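Local coordinates for protein alpha-L-rhamnosidase (Streptomyces avermitilis, PDB 3W5N) that hydrolyses terminal non-reducing alpha-L-rhamnose residues from alpha-L-rhamnosides, among them citrus flavonoid glycosides and the arabinogalactan-protein gum arabic, and carries a calcium-dependent rhamnose-binding module, at residues 156-161 with 266-271; 383-388 with 636-641; 481-486 with 591-596; 598-603 with 929-934. All coordinates share one frame; numbering follows the deposited sequence.

Interaction 1 of 4, residues 156-161 with 266-271. With RAM (alpha-L-rhamnopyranose), chain F.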
# COMPACT_ATOMS: atom_id res chain seq x y z
N THR A 156 30.98 -3.76 -33.05
CA THR A 156 30.61 -5.12 -32.68
C THR A 156 31.86 -5.98 -32.80
O THR A 156 32.65 -5.81 -33.74
CB THR A 156 29.51 -5.63 -33.62
OG1 THR A 156 28.39 -4.75 -33.52
CG2 THR A 156 29.11 -7.09 -33.29
N ARG A 157 32.04 -6.88 -31.84
CA ARG A 157 33.07 -7.93 -31.91
C ARG A 157 32.42 -9.31 -31.74
O ARG A 157 31.34 -9.41 -31.16
CB ARG A 157 34.14 -7.69 -30.84
CG ARG A 157 34.78 -6.31 -30.96
CD ARG A 157 35.58 -6.21 -32.22
NE ARG A 157 36.24 -4.91 -32.39
CZ ARG A 157 36.03 -4.07 -33.40
NH1 ARG A 157 35.14 -4.34 -34.35
NH2 ARG A 157 36.75 -2.94 -33.48
N TRP A 158 33.07 -10.35 -32.26
CA TRP A 158 32.54 -11.71 -32.29
C TRP A 158 33.48 -12.67 -31.56
O TRP A 158 34.71 -12.48 -31.57
CB TRP A 158 32.37 -12.15 -33.76
CG TRP A 158 31.37 -11.29 -34.51
CD1 TRP A 158 30.04 -11.55 -34.70
CD2 TRP A 158 31.63 -10.04 -35.18
NE1 TRP A 158 29.45 -10.54 -35.43
CE2 TRP A 158 30.40 -9.60 -35.74
CE3 TRP A 158 32.77 -9.24 -35.35
CZ2 TRP A 158 30.28 -8.40 -36.45
CZ3 TRP A 158 32.65 -8.04 -36.07
CH2 TRP A 158 31.41 -7.63 -36.60
N PHE A 159 32.91 -13.69 -30.92
CA PHE A 159 33.62 -14.57 -29.99
C PHE A 159 33.09 -15.98 -30.11
O PHE A 159 31.86 -16.18 -30.29
CB PHE A 159 33.43 -14.12 -28.52
CG PHE A 159 33.83 -12.69 -28.27
CD1 PHE A 159 32.95 -11.65 -28.59
CD2 PHE A 159 35.09 -12.37 -27.75
CE1 PHE A 159 33.30 -10.32 -28.41
CE2 PHE A 159 35.45 -11.03 -27.56
CZ PHE A 159 34.56 -10.01 -27.88
N ARG A 160 34.01 -16.93 -30.01
CA ARG A 160 33.71 -18.36 -30.08
C ARG A 160 34.50 -19.15 -29.06
O ARG A 160 35.66 -18.83 -28.76
CB ARG A 160 34.04 -18.91 -31.47
CG ARG A 160 32.98 -18.62 -32.52
CD ARG A 160 33.37 -19.16 -33.90
NE ARG A 160 33.78 -20.56 -33.85
CZ ARG A 160 32.97 -21.59 -34.08
NH1 ARG A 160 31.69 -21.38 -34.37
NH2 ARG A 160 33.43 -22.83 -34.00
N ARG A 161 33.88 -20.22 -28.57
CA ARG A 161 34.56 -21.14 -27.68
C ARG A 161 33.91 -22.50 -27.86
O ARG A 161 32.70 -22.61 -27.86
CB ARG A 161 34.36 -20.68 -26.25
CG ARG A 161 34.85 -21.63 -25.18
CD ARG A 161 36.32 -21.43 -24.97
NE ARG A 161 36.75 -21.96 -23.69
CZ ARG A 161 37.46 -23.07 -23.53
NH1 ARG A 161 37.84 -23.79 -24.59
NH2 ARG A 161 37.80 -23.45 -22.30
N ASP A 266 28.56 -16.17 -42.67
CA ASP A 266 27.50 -16.83 -41.94
C ASP A 266 27.83 -18.28 -41.68
O ASP A 266 28.57 -18.91 -42.44
CB ASP A 266 26.09 -16.60 -42.50
CG ASP A 266 25.27 -15.71 -41.59
OD1 ASP A 266 24.90 -16.18 -40.48
OD2 ASP A 266 25.04 -14.53 -41.95
N GLY A 267 27.33 -18.76 -40.56
CA GLY A 267 27.69 -20.07 -40.06
C GLY A 267 28.66 -19.93 -38.91
O GLY A 267 29.04 -20.93 -38.32
N TRP A 268 29.03 -18.69 -38.58
CA TRP A 268 30.03 -18.43 -37.51
C TRP A 268 29.59 -18.88 -36.13
O TRP A 268 30.42 -19.04 -35.24
CB TRP A 268 30.47 -16.95 -37.47
CG TRP A 268 29.43 -16.06 -36.89
CD1 TRP A 268 28.37 -15.48 -37.55
CD2 TRP A 268 29.34 -15.62 -35.53
NE1 TRP A 268 27.62 -14.73 -36.67
CE2 TRP A 268 28.20 -14.80 -35.43
CE3 TRP A 268 30.11 -15.86 -34.38
CZ2 TRP A 268 27.81 -14.20 -34.23
CZ3 TRP A 268 29.71 -15.27 -33.17
CH2 TRP A 268 28.58 -14.45 -33.11
N ARG A 269 28.28 -19.06 -35.94
CA ARG A 269 27.79 -19.60 -34.68
C ARG A 269 27.80 -21.13 -34.66
O ARG A 269 27.61 -21.72 -33.61
CB ARG A 269 26.41 -19.05 -34.34
CG ARG A 269 26.37 -17.54 -34.17
CD ARG A 269 24.99 -17.07 -33.71
NE ARG A 269 24.98 -15.63 -33.44
CZ ARG A 269 25.21 -15.06 -32.24
NH1 ARG A 269 25.48 -15.78 -31.16
NH2 ARG A 269 25.18 -13.73 -32.15
N GLU A 270 28.03 -21.77 -35.80
CA GLU A 270 27.93 -23.24 -35.89
C GLU A 270 29.18 -23.95 -35.36
O GLU A 270 30.30 -23.42 -35.50
CB GLU A 270 27.68 -23.68 -37.33
CG GLU A 270 26.44 -23.08 -37.98
CD GLU A 270 25.14 -23.47 -37.28
OE1 GLU A 270 25.06 -24.55 -36.67
OE2 GLU A 270 24.18 -22.68 -37.35
N PRO A 271 29.01 -25.16 -34.81
CA PRO A 271 30.13 -25.96 -34.32
C PRO A 271 31.32 -26.09 -35.27
O PRO A 271 32.46 -25.89 -34.82
CB PRO A 271 29.50 -27.33 -34.05
CG PRO A 271 28.12 -26.97 -33.60
CD PRO A 271 27.72 -25.76 -34.40
C1 RAM F . 37.34 -28.95 -34.88
C2 RAM F . 36.80 -27.56 -35.31
C3 RAM F . 35.48 -27.46 -34.54
C4 RAM F . 35.72 -27.44 -33.02
C5 RAM F . 36.49 -28.71 -32.59
C6 RAM F . 36.95 -28.64 -31.14
O1 RAM F . 36.46 -30.06 -35.14
O2 RAM F . 37.87 -26.72 -34.89
O3 RAM F . 34.65 -26.37 -34.95
O4 RAM F . 34.45 -27.30 -32.34
O5 RAM F . 37.63 -28.95 -33.46

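Interaction 2 of 4, residues 383-388 with 636-641. With RAM (alpha-L-rhamnopyranose), chain C.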
# COMPACT_ATOMS: atom_id res chain seq x y z
N GLY A 383 13.62 -7.22 -2.45
CA GLY A 383 13.15 -7.23 -3.84
C GLY A 383 13.14 -5.84 -4.46
O GLY A 383 13.53 -4.86 -3.82
N ASN A 384 12.74 -5.77 -5.73
CA ASN A 384 12.59 -4.47 -6.41
C ASN A 384 11.62 -3.55 -5.67
O ASN A 384 10.54 -3.97 -5.28
CB ASN A 384 12.07 -4.66 -7.84
CG ASN A 384 13.09 -5.31 -8.74
OD1 ASN A 384 14.29 -5.02 -8.67
ND2 ASN A 384 12.61 -6.19 -9.62
N VAL A 385 11.99 -2.29 -5.50
CA VAL A 385 11.15 -1.30 -4.84
C VAL A 385 11.12 -0.04 -5.70
O VAL A 385 12.19 0.49 -6.05
CB VAL A 385 11.70 -0.93 -3.44
CG1 VAL A 385 10.92 0.22 -2.83
CG2 VAL A 385 11.63 -2.13 -2.50
N GLY A 386 9.91 0.42 -6.02
CA GLY A 386 9.74 1.61 -6.87
C GLY A 386 10.55 1.56 -8.15
O GLY A 386 10.65 0.51 -8.79
N MET A 387 11.14 2.71 -8.49
CA MET A 387 11.99 2.85 -9.67
C MET A 387 13.47 2.58 -9.33
O MET A 387 14.37 2.98 -10.07
CB MET A 387 11.86 4.28 -10.24
CG MET A 387 10.44 4.78 -10.52
SD MET A 387 9.51 5.38 -9.08
CE MET A 387 10.33 6.94 -8.74
N PHE A 388 13.73 1.86 -8.24
CA PHE A 388 15.04 1.86 -7.60
C PHE A 388 15.78 0.53 -7.56
O PHE A 388 16.88 0.45 -7.04
CB PHE A 388 14.92 2.44 -6.17
CG PHE A 388 14.06 3.68 -6.10
CD1 PHE A 388 14.37 4.79 -6.88
CD2 PHE A 388 12.94 3.71 -5.27
CE1 PHE A 388 13.56 5.93 -6.84
CE2 PHE A 388 12.14 4.84 -5.22
CZ PHE A 388 12.46 5.96 -6.01
N GLU A 636 6.35 1.90 -8.88
CA GLU A 636 6.40 2.99 -7.92
C GLU A 636 5.83 2.46 -6.60
O GLU A 636 6.55 1.79 -5.87
CB GLU A 636 5.67 4.23 -8.45
CG GLU A 636 6.01 5.50 -7.69
CD GLU A 636 5.91 6.77 -8.52
OE1 GLU A 636 5.59 6.71 -9.74
OE2 GLU A 636 6.20 7.85 -7.95
N ARG A 637 4.55 2.69 -6.32
CA ARG A 637 3.90 2.10 -5.15
C ARG A 637 4.59 2.55 -3.87
O ARG A 637 4.90 1.72 -3.00
CB ARG A 637 3.91 0.57 -5.23
CG ARG A 637 3.68 0.05 -6.65
CD ARG A 637 3.30 -1.42 -6.61
NE ARG A 637 3.38 -2.00 -7.95
CZ ARG A 637 3.30 -3.30 -8.18
NH1 ARG A 637 3.15 -4.15 -7.16
NH2 ARG A 637 3.37 -3.75 -9.43
N LEU A 638 4.81 3.86 -3.78
CA LEU A 638 5.50 4.44 -2.64
C LEU A 638 4.53 5.19 -1.74
O LEU A 638 3.46 5.58 -2.17
CB LEU A 638 6.61 5.38 -3.15
CG LEU A 638 7.58 4.77 -4.16
CD1 LEU A 638 8.50 5.87 -4.66
CD2 LEU A 638 8.41 3.65 -3.55
N GLY A 639 4.92 5.40 -0.48
CA GLY A 639 4.06 6.12 0.48
C GLY A 639 4.13 7.64 0.30
O GLY A 639 4.72 8.36 1.13
N TRP A 640 3.55 8.12 -0.79
CA TRP A 640 3.63 9.53 -1.19
C TRP A 640 2.85 10.42 -0.24
O TRP A 640 1.65 10.23 -0.05
CB TRP A 640 3.14 9.73 -2.62
CG TRP A 640 4.21 9.47 -3.62
CD1 TRP A 640 4.43 8.31 -4.32
CD2 TRP A 640 5.22 10.39 -4.05
NE1 TRP A 640 5.50 8.47 -5.17
CE2 TRP A 640 6.01 9.73 -5.02
CE3 TRP A 640 5.53 11.72 -3.72
CZ2 TRP A 640 7.10 10.35 -5.65
CZ3 TRP A 640 6.60 12.33 -4.34
CH2 TRP A 640 7.37 11.65 -5.30
N THR A 641 3.55 11.37 0.37
CA THR A 641 2.94 12.22 1.39
C THR A 641 1.85 13.13 0.82
O THR A 641 0.78 13.26 1.39
CB THR A 641 4.02 13.07 2.09
OG1 THR A 641 4.77 13.80 1.09
CG2 THR A 641 4.96 12.20 2.88
C1 RAM C . 4.09 10.94 -8.88
C2 RAM C . 3.53 10.09 -7.73
C3 RAM C . 2.57 10.89 -6.82
C4 RAM C . 2.85 12.41 -6.74
C5 RAM C . 4.28 12.65 -7.11
C6 RAM C . 4.56 14.15 -6.97
O1 RAM C . 5.28 10.36 -9.42
O2 RAM C . 2.93 8.89 -8.30
O3 RAM C . 1.24 10.83 -7.31
O4 RAM C . 2.60 12.96 -5.43
O5 RAM C . 4.46 12.25 -8.46
O HOH W 1 7.58 -0.46 -4.67

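Interaction 3 of 4, residues 481-486 with 591-596. With RAM (alpha-L-rhamnopyranose), chain E.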
# COMPACT_ATOMS: atom_id res chain seq x y z
N ARG A 481 -5.24 -8.75 3.80
CA ARG A 481 -5.94 -10.02 3.63
C ARG A 481 -6.80 -9.96 2.38
O ARG A 481 -7.12 -8.88 1.90
CB ARG A 481 -6.85 -10.34 4.86
CG ARG A 481 -6.07 -10.48 6.15
CD ARG A 481 -6.96 -10.70 7.36
NE ARG A 481 -6.08 -10.91 8.51
CZ ARG A 481 -6.35 -10.55 9.76
NH1 ARG A 481 -7.49 -9.96 10.07
NH2 ARG A 481 -5.44 -10.79 10.70
N ILE A 482 -7.13 -11.12 1.83
CA ILE A 482 -8.07 -11.17 0.70
C ILE A 482 -9.45 -10.79 1.21
O ILE A 482 -9.95 -11.39 2.18
CB ILE A 482 -8.09 -12.55 0.04
CG1 ILE A 482 -6.69 -12.87 -0.50
CG2 ILE A 482 -9.14 -12.59 -1.08
CD1 ILE A 482 -6.48 -14.33 -0.86
N ALA A 483 -10.05 -9.79 0.57
CA ALA A 483 -11.33 -9.26 1.02
C ALA A 483 -12.48 -9.68 0.12
O ALA A 483 -13.63 -9.65 0.55
CB ALA A 483 -11.28 -7.73 1.06
N LYS A 484 -12.17 -10.07 -1.12
CA LYS A 484 -13.20 -10.35 -2.13
C LYS A 484 -12.54 -11.04 -3.30
O LYS A 484 -11.35 -10.84 -3.56
CB LYS A 484 -13.84 -9.02 -2.59
CG LYS A 484 -15.12 -9.16 -3.41
CD LYS A 484 -15.48 -7.87 -4.14
CE LYS A 484 -15.88 -6.76 -3.18
NZ LYS A 484 -17.16 -7.15 -2.51
N GLU A 485 -13.32 -11.88 -3.99
CA GLU A 485 -12.91 -12.47 -5.26
C GLU A 485 -13.70 -11.85 -6.41
O GLU A 485 -14.90 -11.59 -6.26
CB GLU A 485 -13.08 -14.00 -5.23
CG GLU A 485 -12.23 -14.67 -4.18
CD GLU A 485 -12.15 -16.18 -4.33
OE1 GLU A 485 -12.94 -16.78 -5.11
OE2 GLU A 485 -11.30 -16.79 -3.65
N LEU A 486 -13.04 -11.62 -7.54
CA LEU A 486 -13.67 -11.12 -8.76
C LEU A 486 -13.54 -12.14 -9.89
O LEU A 486 -12.49 -12.25 -10.50
CB LEU A 486 -13.03 -9.80 -9.20
CG LEU A 486 -13.22 -8.61 -8.27
CD1 LEU A 486 -12.44 -7.40 -8.78
CD2 LEU A 486 -14.71 -8.29 -8.07
N VAL A 591 -8.83 -9.86 -4.39
CA VAL A 591 -8.65 -8.46 -4.00
C VAL A 591 -8.03 -8.44 -2.59
O VAL A 591 -8.61 -8.99 -1.66
CB VAL A 591 -9.98 -7.71 -3.96
CG1 VAL A 591 -9.77 -6.27 -3.47
CG2 VAL A 591 -10.65 -7.70 -5.34
N MET A 592 -6.89 -7.78 -2.46
CA MET A 592 -6.14 -7.74 -1.21
C MET A 592 -5.91 -6.33 -0.75
O MET A 592 -5.47 -5.49 -1.55
CB MET A 592 -4.75 -8.37 -1.41
CG MET A 592 -4.80 -9.84 -1.77
SD MET A 592 -3.14 -10.48 -2.09
CE MET A 592 -3.56 -12.14 -2.62
N HIS A 593 -6.12 -6.09 0.55
CA HIS A 593 -5.82 -4.79 1.16
C HIS A 593 -5.82 -4.90 2.69
O HIS A 593 -6.11 -5.96 3.23
CB HIS A 593 -6.79 -3.68 0.69
CG HIS A 593 -8.24 -4.03 0.82
ND1 HIS A 593 -8.90 -4.06 2.03
CD2 HIS A 593 -9.17 -4.35 -0.12
CE1 HIS A 593 -10.16 -4.41 1.84
NE2 HIS A 593 -10.35 -4.58 0.54
N THR A 594 -5.48 -3.81 3.38
CA THR A 594 -5.56 -3.81 4.85
C THR A 594 -6.92 -4.33 5.37
O THR A 594 -7.97 -4.00 4.82
CB THR A 594 -5.23 -2.41 5.42
OG1 THR A 594 -5.10 -2.50 6.86
CG2 THR A 594 -6.30 -1.39 5.03
N SER A 595 -6.89 -5.15 6.42
CA SER A 595 -8.11 -5.74 6.97
C SER A 595 -8.77 -4.69 7.84
O SER A 595 -8.56 -4.66 9.05
CB SER A 595 -7.82 -7.04 7.73
OG SER A 595 -6.61 -6.92 8.51
N ALA A 596 -9.51 -3.79 7.19
CA ALA A 596 -10.30 -2.78 7.89
C ALA A 596 -11.67 -2.67 7.25
O ALA A 596 -11.78 -2.82 6.03
CB ALA A 596 -9.58 -1.44 7.88
C1 RAM E . -17.31 -2.45 -0.14
C2 RAM E . -17.50 -3.96 -0.07
C3 RAM E . -18.81 -4.35 -0.75
C4 RAM E . -18.82 -3.82 -2.19
C5 RAM E . -18.57 -2.30 -2.22
C6 RAM E . -18.42 -1.73 -3.63
O1 RAM E . -18.31 -1.82 0.66
O2 RAM E . -16.42 -4.62 -0.75
O3 RAM E . -18.90 -5.78 -0.70
O4 RAM E . -20.07 -4.12 -2.82
O5 RAM E . -17.37 -1.99 -1.50

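Interaction 4 of 4, residues 598-603 with 929-934. With RAM (alpha-L-rhamnopyranose), chain E.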
# COMPACT_ATOMS: atom_id res chain seq x y z
N PHE A 598 -15.25 -1.31 5.66
CA PHE A 598 -15.77 -0.16 4.94
C PHE A 598 -16.80 0.50 5.84
O PHE A 598 -17.58 -0.18 6.51
CB PHE A 598 -16.37 -0.62 3.60
CG PHE A 598 -15.32 -1.08 2.63
CD1 PHE A 598 -14.68 -0.14 1.81
CD2 PHE A 598 -14.91 -2.41 2.59
CE1 PHE A 598 -13.68 -0.53 0.93
CE2 PHE A 598 -13.90 -2.81 1.72
CZ PHE A 598 -13.28 -1.86 0.90
N THR A 599 -16.79 1.83 5.86
CA THR A 599 -17.50 2.57 6.92
C THR A 599 -18.45 3.65 6.40
O THR A 599 -18.98 4.45 7.19
CB THR A 599 -16.52 3.20 7.93
OG1 THR A 599 -15.54 3.97 7.23
CG2 THR A 599 -15.82 2.10 8.80
N PHE A 600 -18.69 3.67 5.09
CA PHE A 600 -19.63 4.64 4.53
C PHE A 600 -20.43 4.03 3.39
O PHE A 600 -19.88 3.68 2.34
CB PHE A 600 -18.92 5.93 4.06
CG PHE A 600 -19.82 7.14 4.03
CD1 PHE A 600 -20.65 7.40 2.93
CD2 PHE A 600 -19.88 8.01 5.12
CE1 PHE A 600 -21.50 8.50 2.93
CE2 PHE A 600 -20.73 9.11 5.11
CZ PHE A 600 -21.55 9.35 4.01
N GLU A 601 -21.73 3.88 3.63
CA GLU A 601 -22.66 3.49 2.57
C GLU A 601 -23.32 4.75 2.02
O GLU A 601 -23.80 5.57 2.80
CB GLU A 601 -23.74 2.59 3.13
CG GLU A 601 -23.31 1.18 3.45
CD GLU A 601 -24.52 0.25 3.50
OE1 GLU A 601 -25.66 0.76 3.42
OE2 GLU A 601 -24.32 -0.98 3.62
N PHE A 602 -23.36 4.89 0.70
CA PHE A 602 -23.81 6.11 0.05
C PHE A 602 -24.59 5.73 -1.20
O PHE A 602 -24.06 5.03 -2.06
CB PHE A 602 -22.60 6.96 -0.33
CG PHE A 602 -22.94 8.25 -1.04
CD1 PHE A 602 -23.53 9.32 -0.37
CD2 PHE A 602 -22.59 8.42 -2.39
CE1 PHE A 602 -23.80 10.52 -1.03
CE2 PHE A 602 -22.86 9.61 -3.05
CZ PHE A 602 -23.46 10.67 -2.37
N GLU A 603 -25.82 6.22 -1.31
CA GLU A 603 -26.61 6.00 -2.53
C GLU A 603 -27.46 7.22 -2.84
O GLU A 603 -28.07 7.80 -1.94
CB GLU A 603 -27.48 4.74 -2.38
CG GLU A 603 -28.30 4.41 -3.63
CD GLU A 603 -29.22 3.21 -3.45
OE1 GLU A 603 -29.39 2.71 -2.31
OE2 GLU A 603 -29.77 2.74 -4.47
N ASN A 929 -22.06 16.96 2.20
CA ASN A 929 -23.08 17.87 1.64
C ASN A 929 -24.27 17.21 0.94
O ASN A 929 -25.38 17.78 0.93
CB ASN A 929 -22.42 18.89 0.71
CG ASN A 929 -21.34 19.69 1.40
OD1 ASN A 929 -20.15 19.50 1.14
ND2 ASN A 929 -21.73 20.59 2.28
N ILE A 930 -24.07 16.03 0.35
CA ILE A 930 -25.19 15.30 -0.24
C ILE A 930 -25.78 14.35 0.80
O ILE A 930 -26.99 14.36 1.05
CB ILE A 930 -24.81 14.54 -1.55
CG1 ILE A 930 -24.25 15.52 -2.59
CG2 ILE A 930 -26.02 13.77 -2.08
CD1 ILE A 930 -23.81 14.88 -3.90
N ALA A 931 -24.92 13.53 1.41
CA ALA A 931 -25.36 12.67 2.52
C ALA A 931 -25.70 13.50 3.77
O ALA A 931 -26.51 13.09 4.59
CB ALA A 931 -24.28 11.63 2.85
N GLY A 932 -25.07 14.66 3.91
CA GLY A 932 -25.31 15.54 5.06
C GLY A 932 -24.76 14.97 6.35
O GLY A 932 -25.44 14.96 7.39
N ILE A 933 -23.53 14.47 6.30
CA ILE A 933 -22.89 13.87 7.48
C ILE A 933 -21.50 14.45 7.65
O ILE A 933 -20.61 14.17 6.85
CB ILE A 933 -22.82 12.32 7.39
CG1 ILE A 933 -24.23 11.72 7.43
CG2 ILE A 933 -21.95 11.75 8.52
CD1 ILE A 933 -24.27 10.24 7.12
N ALA A 934 -21.31 15.28 8.67
CA ALA A 934 -20.03 15.96 8.92
C ALA A 934 -19.82 16.14 10.42
O ALA A 934 -20.79 16.21 11.16
CB ALA A 934 -20.01 17.30 8.21
C1 RAM E . -17.31 -2.45 -0.14
C2 RAM E . -17.50 -3.96 -0.07
C3 RAM E . -18.81 -4.35 -0.75
C4 RAM E . -18.82 -3.82 -2.19
C5 RAM E . -18.57 -2.30 -2.22
C6 RAM E . -18.42 -1.73 -3.63
O1 RAM E . -18.31 -1.82 0.66
O2 RAM E . -16.42 -4.62 -0.75
O3 RAM E . -18.90 -5.78 -0.70
O4 RAM E . -20.07 -4.12 -2.82
O5 RAM E . -17.37 -1.99 -1.50

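Interaction 1 of 4, residues 156-161 with 266-271
Arg160 NH1 donates to two backbone carbonyls of the 266-271 loop at once: it lies 2.7 Å from Glu270 O, with an N-H...O angle of 156°, and 2.8 Å from Trp268 O through a similarly straight bond. Trp268 O sits in the guanidinium plane and Glu270 O is tilted slightly from it, whereas the nitrogen stands above both carbonyl planes. A bend at the third torsion of the arginine (chi3 51°) turns the edge of the guanidinium to the loop. Gly267 to Glu270 form a type I beta turn, closed by Glu270 N bonding to Gly267 O, so both accepting carbonyls belong to residues of this turn. Beside the polar grip, the edge of Trp158 meets the face of Trp268, with planes at 84° and CD1 of Trp158 3.5 Å from CZ2 of Trp268. The opposite face of Trp268 is covered by CG of Arg269, centred over the ring; the guanidinium of Arg269 goes on to Ser185 OG and Ala183 O. Arg160 NE makes a salt bridge with Asp275. Within the CBM67 rhamnose-binding module, the loop is thus held against strand 156-161 at two kinds of point, a T-shaped indole pair and a cationic donor whose charge is probably balanced by Asp275 and stabilised by the dipoles of the main-chain carbonyls.

Interaction 2 of 4, residues 383-388 with 636-641
Met387 bends at chi2 (80°), laying SD alongside Glu636, whose CG is anti to the backbone N (chi1 -164°); SD comes 3.8 Å from Glu636 CG, and the two chains point the same way. This is the meeting of a type II' beta turn, Val385 to Phe388, with the active-site loop of the six-hairpin glycosidase domain, in which Glu636 is the inferred proton donor. The turn is closed by Phe388 N bonding to Val385 O. Gly386, with positive phi, occupies its second position and brings CA to 3.3 Å from Glu636 O in a CA-H...O contact. A water joins the same two residues, accepting from Gly386 N and donating to Glu636 O. Next to this polar seam, Leu638 CD1 abuts the edge of Phe388, 3.8 Å from CE2, the two side chains arriving from opposite directions. On the sugar side, Glu636 OE2 accepts from O1 of the bound rhamnose at 3.1 Å, while OE1 pairs with Arg634 NE. Asp630, Asp643, Trp695 and His916 also hydrogen-bond the sugar. Trp640 lays one face over the rhamnose, with C5 of the sugar 3.5 Å above the ring plane. The same indole braces the carboxylate: its NE1 lies 2.9 Å from Glu636 OE2, approaching on the anti side and tilted out of the carboxylate plane, through a bent N-H...O angle of 131°.

Interaction 3 of 4, residues 481-486 with 591-596
Ala483 N donates to Val591 O at 2.8 Å and Val591 N to Lys484 O at the same length, each donor nearly in line with the accepting C=O. Two residues of one strand thus face Val591, a classic beta bulge at Ala483-Lys484 (Ala483 phi/psi -106°/-21°), in the large mixed sheet where strand 480-493 pairs antiparallel with strand 587-594 of the concanavalin-like domain. Beyond it Arg481 and His593 form a hydrogen-bonded pair, with Arg481 N 3.0 Å from His593 O and a longer return bond. Between them Ile482 and Met592 are a non-hydrogen-bonded pair whose side chains run side by side, CG1 of Ile482 3.8 Å from CG of Met592. CB of Ala483 packs 3.3 Å from His593 NE2. The imidazole is fixed by ND1, which donates to Thr594 O; Ala596 N reaches that oxygen from the opposite face of its plane. Further out, Ser595 OG lies over one face of the Arg481 guanidinium, but the polar partners of the two are Pro479 O for the serine and Asp341 for the arginine. Trp618 of helix 607-622 packs against Lys484, Leu486 and Val591, joining this sheet face to the catalytic domain. A chi1 of -168° swings the Lys484 chain away from its main-chain nitrogen, and bends at chi3 and chi4 then put NZ 2.9 Å from O3 of a rhamnose also held by Arg621 NH2.

Interaction 4 of 4, residues 598-603 with 929-934
The rings of Phe600 and Phe602 both turn an edge to the methyl of Ala931: its CB lies near the plane of each, 3.7 Å from Phe600 CZ and 4.0 Å from Phe602 CD1. Also at the edge of Phe602, Ile930 CG2 comes 4.0 Å from CZ, the isoleucine chain crossing the aromatic one at about a right angle. Ile933 CD1 approaches Phe600 CE2 more loosely, at 4.2 Å and obliquely to the ring. CB of Phe602 lies in the plane of Phe600 as well, so the rim of that ring is shared between a neighbour on its own strand and Ala931. Trans first torsions (chi1 -156° and 179°) carry both rings out from the strand to the 929-934 segment. All five touching residues are buried, and the link between the segments is wholly apolar. Around it, Tyr653 meets Phe600 with planes at about 90°, and His613 makes an edge-to-face pair with Phe602. The main chain of 929-934 is fixed separately: Ile930 O accepts from Trp971 NE1 and Ile933 O bonds to Tyr653 OH. Just before strand 600-604, one face of Phe598 covers a rhamnose distinct from those of the catalytic pocket and CBM67, with sugar C1 3.6 Å above the ring. Gly932, with positive phi, is the first residue after helix 923-929 to leave helical angles, and the chain goes on to strand 934-935. The contact is therefore a hydrophobic seam, where strand 600-604, outermost in the sheet it shares with strand 955-962, meets the segment following helix 923-929, the last helix of the six-hairpin catalytic domain.

Overall arrangement
Interaction 2 alone lies in the catalytic pocket, where Glu636 is about 6 Å from Glu895, the inferred proton acceptor, between side chains. Interaction 3 stands about 21 Å from it between centres, and its segments fall between 383-388 and 636-641 along the chain. Interactions 3 and 4 touch: His593 NE2 lies 4.0 Å from Phe598 CZ, and Lys484 and Phe598 contact the same rhamnose, which is distinct from the one in the pocket. The segments of interactions 2 and 4 alternate in sequence, with centres about 32 Å apart. Interaction 1 is remote, in the CBM67 module, about 42 Å from interaction 2 and about 70 Å from interaction 4 between centres.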